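PDB 3ALJ: 2-methyl-3-hydroxypyridine-5-carboxylic acid oxygenase from Mesorhizobium loti, which probably catalyses the FAD-dependent oxygenation and ring opening of 2-methyl-3-hydroxypyridine-5-carboxylic acid, a step in vitamin B6 breakdown. Local coordinates for residues 101-106 / 215-220. Sequence-based numbering, arbitrary orientation. Where two conformers were deposited one is given.
Sequences WRIMTR and SPCNEN. With FAD (flavin-adenine dinucleotide), chain B.
Ile-103 and Cys-217 make the centre of a buried joint in this FAD-dependent aromatic hydroxylase fold, where strand 101-105, paired with strand 52-56 beside the flavin, meets the end of strand 211-216 in the seven-stranded sheet. Ile-103 points at the other segment, and three of its four side-chain carbons, CB, CG2 and CD1, lie within 4 Å of Pro-216 O, CB being nearest at 3.5 Å. That carbonyl oxygen has no hydrogen-bonding partner in the model. With CG2 anti to the backbone N and CG1 beside it (chi1 -57°), both methyls lie against Ser-215 CB, and CG2 alone of the two also reaches Cys-217 SG, at 4.0 Å. Replacing Ile-103 with alanine removes CG2 and CD1, which would probably leave a gap against Ser-215 CB and cost Cys-217 SG its isoleucine methyl neighbour, although CB would still lie by Pro-216 O. The sulfur lies alongside the backbone, SG to Met-104 C 3.6 Å, and also touches Thr-105 CG2. Thr-105 OG1 turns to another task, capping the following helix through His-108 N. One residue on, Arg-106 reaches the cofactor: its NH1 and NH2 both donate to FAD O2', and its NE to Gly-52 O, which should limit guanidinium rotation. Across the joint, Asn-218 OD1 closes an Asx turn with Asn-220 N, ND2 is hydrogen-bonded to Gly-75 O, and a single water accepts from Thr-105 N at 3.0 Å and, weakly, from Asn-218 ND2.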
loop_
_atom_site.group_PDB
_atom_site.type_symbol
_atom_site.label_atom_id
_atom_site.label_comp_id
_atom_site.label_asym_id
_atom_site.label_seq_id
_atom_site.Cartn_x
_atom_site.Cartn_y
_atom_site.Cartn_z
ATOM N N TRP A 101 12.639 -1.944 -7.269
ATOM C CA TRP A 101 11.601 -1.075 -6.669
ATOM C C TRP A 101 11.023 -0.283 -7.770
ATOM O O TRP A 101 11.536 -0.232 -8.892
ATOM C CB TRP A 101 12.186 -0.227 -5.504
ATOM C CG TRP A 101 13.300 0.711 -5.871
ATOM C CD1 TRP A 101 14.591 0.385 -6.318
ATOM C CD2 TRP A 101 13.274 2.149 -5.763
ATOM N NE1 TRP A 101 15.327 1.554 -6.549
ATOM C CE2 TRP A 101 14.536 2.643 -6.199
ATOM C CE3 TRP A 101 12.266 3.117 -5.380
ATOM C CZ2 TRP A 101 14.859 3.999 -6.212
ATOM C CZ3 TRP A 101 12.596 4.409 -5.353
ATOM C CH2 TRP A 101 13.843 4.891 -5.763
ATOM N N ARG A 102 9.890 0.371 -7.475
ATOM C CA ARG A 102 9.112 0.997 -8.545
ATOM C C ARG A 102 8.182 1.988 -7.948
ATOM O O ARG A 102 7.593 1.753 -6.846
ATOM C CB ARG A 102 8.236 -0.084 -9.263
ATOM C CG ARG A 102 7.886 0.297 -10.727
ATOM C CD ARG A 102 9.193 0.234 -11.641
ATOM N NE ARG A 102 8.786 0.365 -13.026
ATOM C CZ ARG A 102 9.682 0.202 -13.998
ATOM N NH1 ARG A 102 10.982 0.085 -13.727
ATOM N NH2 ARG A 102 9.320 0.180 -15.246
ATOM N N ILE A 103 7.961 3.117 -8.609
ATOM C CA ILE A 103 6.991 4.160 -8.203
ATOM C C ILE A 103 5.955 4.216 -9.316
ATOM O O ILE A 103 6.254 4.097 -10.515
ATOM C CB ILE A 103 7.629 5.515 -8.065
ATOM C CG1 ILE A 103 8.796 5.414 -7.043
ATOM C CG2 ILE A 103 6.638 6.536 -7.591
ATOM C CD1 ILE A 103 9.574 6.720 -6.932
ATOM N N MET A 104 4.689 4.392 -8.886
ATOM C CA MET A 104 3.560 4.433 -9.879
ATOM C C MET A 104 2.425 5.182 -9.234
ATOM O O MET A 104 2.337 5.328 -8.027
ATOM C CB MET A 104 3.090 3.032 -10.294
ATOM C CG MET A 104 2.601 2.243 -9.034
ATOM S SD MET A 104 2.749 0.440 -9.301
ATOM C CE MET A 104 4.575 0.287 -9.009
ATOM N N THR A 105 1.481 5.541 -10.085
ATOM C CA THR A 105 0.210 6.057 -9.462
ATOM C C THR A 105 -0.584 4.848 -8.904
ATOM O O THR A 105 -0.496 3.747 -9.400
ATOM C CB THR A 105 -0.623 6.903 -10.486
ATOM O OG1 THR A 105 -1.171 6.032 -11.493
ATOM C CG2 THR A 105 0.193 8.021 -11.146
ATOM N N ARG A 106 -1.398 5.214 -7.911
ATOM C CA ARG A 106 -2.311 4.244 -7.373
ATOM C C ARG A 106 -3.261 3.700 -8.425
ATOM O O ARG A 106 -3.538 2.495 -8.453
ATOM C CB ARG A 106 -3.133 4.907 -6.228
ATOM C CG ARG A 106 -2.156 4.979 -5.078
ATOM C CD ARG A 106 -2.661 4.768 -3.818
ATOM N NE ARG A 106 -1.672 4.793 -2.716
ATOM C CZ ARG A 106 -1.781 4.044 -1.623
ATOM N NH1 ARG A 106 -2.724 3.175 -1.512
ATOM N NH2 ARG A 106 -0.890 4.216 -0.680
ATOM N N SER A 215 8.493 12.073 -5.961
ATOM C CA SER A 215 8.427 10.670 -6.394
ATOM C C SER A 215 7.967 10.545 -7.858
ATOM O O SER A 215 6.760 10.474 -8.170
ATOM C CB SER A 215 7.422 9.902 -5.534
ATOM O OG SER A 215 7.845 10.018 -4.151
ATOM N N PRO A 216 8.908 10.599 -8.814
ATOM C CA PRO A 216 8.431 10.482 -10.244
ATOM C C PRO A 216 7.831 9.146 -10.535
ATOM O O PRO A 216 8.454 8.072 -10.269
ATOM C CB PRO A 216 9.717 10.765 -11.107
ATOM C CG PRO A 216 10.620 11.557 -10.086
ATOM C CD PRO A 216 10.346 10.884 -8.704
ATOM N N CYS A 217 6.710 9.164 -11.269
ATOM C CA CYS A 217 5.999 7.919 -11.591
ATOM C C CYS A 217 6.331 7.459 -13.004
ATOM O O CYS A 217 6.182 6.268 -13.259
ATOM C CB CYS A 217 4.452 8.159 -11.479
ATOM S SG CYS A 217 3.891 8.403 -9.764
ATOM N N ASN A 218 6.586 8.396 -13.896
ATOM C CA ASN A 218 6.790 8.099 -15.370
ATOM C C ASN A 218 7.122 9.452 -15.978
ATOM O O ASN A 218 7.257 10.492 -15.259
ATOM C CB ASN A 218 5.541 7.414 -16.035
ATOM C CG ASN A 218 4.280 8.142 -15.732
ATOM O OD1 ASN A 218 4.185 9.335 -16.018
ATOM N ND2 ASN A 218 3.288 7.491 -15.118
ATOM N N GLU A 219 7.195 9.512 -17.297
ATOM C CA GLU A 219 7.583 10.730 -17.958
ATOM C C GLU A 219 6.581 11.862 -17.775
ATOM O O GLU A 219 6.959 13.033 -17.960
ATOM C CB GLU A 219 7.895 10.397 -19.465
ATOM C CG GLU A 219 6.740 9.719 -20.274
ATOM C CD GLU A 219 6.279 8.282 -19.799
ATOM O OE1 GLU A 219 7.030 7.512 -19.160
ATOM O OE2 GLU A 219 5.130 7.897 -20.143
ATOM N N ASN A 220 5.349 11.537 -17.437
ATOM C CA ASN A 220 4.223 12.540 -17.404
ATOM C C ASN A 220 3.853 12.913 -16.005
ATOM O O ASN A 220 3.466 14.086 -15.783
ATOM C CB ASN A 220 3.020 11.944 -18.125
ATOM C CG ASN A 220 3.277 11.803 -19.643
ATOM O OD1 ASN A 220 3.947 12.667 -20.212
ATOM N ND2 ASN A 220 2.860 10.708 -20.228
HETATM P PA FAD B . -7.648 -0.718 0.953
HETATM O O1A FAD B . -6.659 -0.297 -0.089
HETATM O O2A FAD B . -8.104 0.221 1.910
HETATM O O5B FAD B . -8.882 -1.322 0.155
HETATM C C5B FAD B . -10.071 -1.809 0.861
HETATM C C4B FAD B . -11.124 -1.754 -0.227
HETATM O O4B FAD B . -12.284 -2.330 0.466
HETATM C C3B FAD B . -11.554 -0.393 -0.634
HETATM O O3B FAD B . -11.694 -0.297 -2.067
HETATM C C2B FAD B . -12.886 -0.167 0.169
HETATM O O2B FAD B . -13.808 0.716 -0.494
HETATM C C1B FAD B . -13.503 -1.527 0.187
HETATM N N9A FAD B . -14.289 -1.803 1.346
HETATM C C8A FAD B . -14.187 -1.298 2.623
HETATM N N7A FAD B . -15.070 -1.876 3.452
HETATM C C5A FAD B . -15.778 -2.782 2.678
HETATM C C6A FAD B . -16.749 -3.729 2.996
HETATM N N6A FAD B . -17.242 -3.826 4.276
HETATM N N1A FAD B . -17.195 -4.487 1.992
HETATM C C2A FAD B . -16.759 -4.369 0.733
HETATM N N3A FAD B . -15.782 -3.493 0.358
HETATM C C4A FAD B . -15.292 -2.731 1.374
HETATM N N1 FAD B . 1.882 0.968 0.867
HETATM C C2 FAD B . 2.847 0.611 0.038
HETATM O O2 FAD B . 3.080 -0.570 -0.264
HETATM N N3 FAD B . 3.671 1.584 -0.528
HETATM C C4 FAD B . 3.478 2.943 -0.275
HETATM O O4 FAD B . 4.164 3.803 -0.944
HETATM C C4X FAD B . 2.472 3.282 0.612
HETATM N N5 FAD B . 2.305 4.656 0.999
HETATM C C5X FAD B . 1.342 4.976 1.938
HETATM C C6 FAD B . 1.221 6.292 2.418
HETATM C C7 FAD B . 0.225 6.625 3.300
HETATM C C7M FAD B . 0.111 8.095 3.795
HETATM C C8 FAD B . -0.630 5.660 3.788
HETATM C C8M FAD B . -1.741 5.987 4.813
HETATM C C9 FAD B . -0.518 4.341 3.325
HETATM C C9A FAD B . 0.509 3.974 2.420
HETATM N N10 FAD B . 0.677 2.597 1.953
HETATM C C10 FAD B . 1.673 2.281 1.108
HETATM C "C1'" FAD B . -0.247 1.506 2.526
HETATM C "C2'" FAD B . -1.342 1.201 1.512
HETATM O "O2'" FAD B . -2.052 2.417 1.200
HETATM C "C3'" FAD B . -2.374 0.253 2.152
HETATM O "O3'" FAD B . -1.631 -0.652 3.053
HETATM C "C4'" FAD B . -3.075 -0.619 1.194
HETATM O "O4'" FAD B . -3.851 0.253 0.322
HETATM C "C5'" FAD B . -4.050 -1.525 1.872
HETATM O "O5'" FAD B . -4.707 -2.310 0.881
HETATM P P FAD B . -6.002 -3.093 1.335
HETATM O O1P FAD B . -6.496 -3.751 0.117
HETATM O O2P FAD B . -5.768 -3.912 2.566
HETATM O O3P FAD B . -7.028 -1.938 1.811
HETATM O O HOH W 1 2.156 5.181 -12.979
#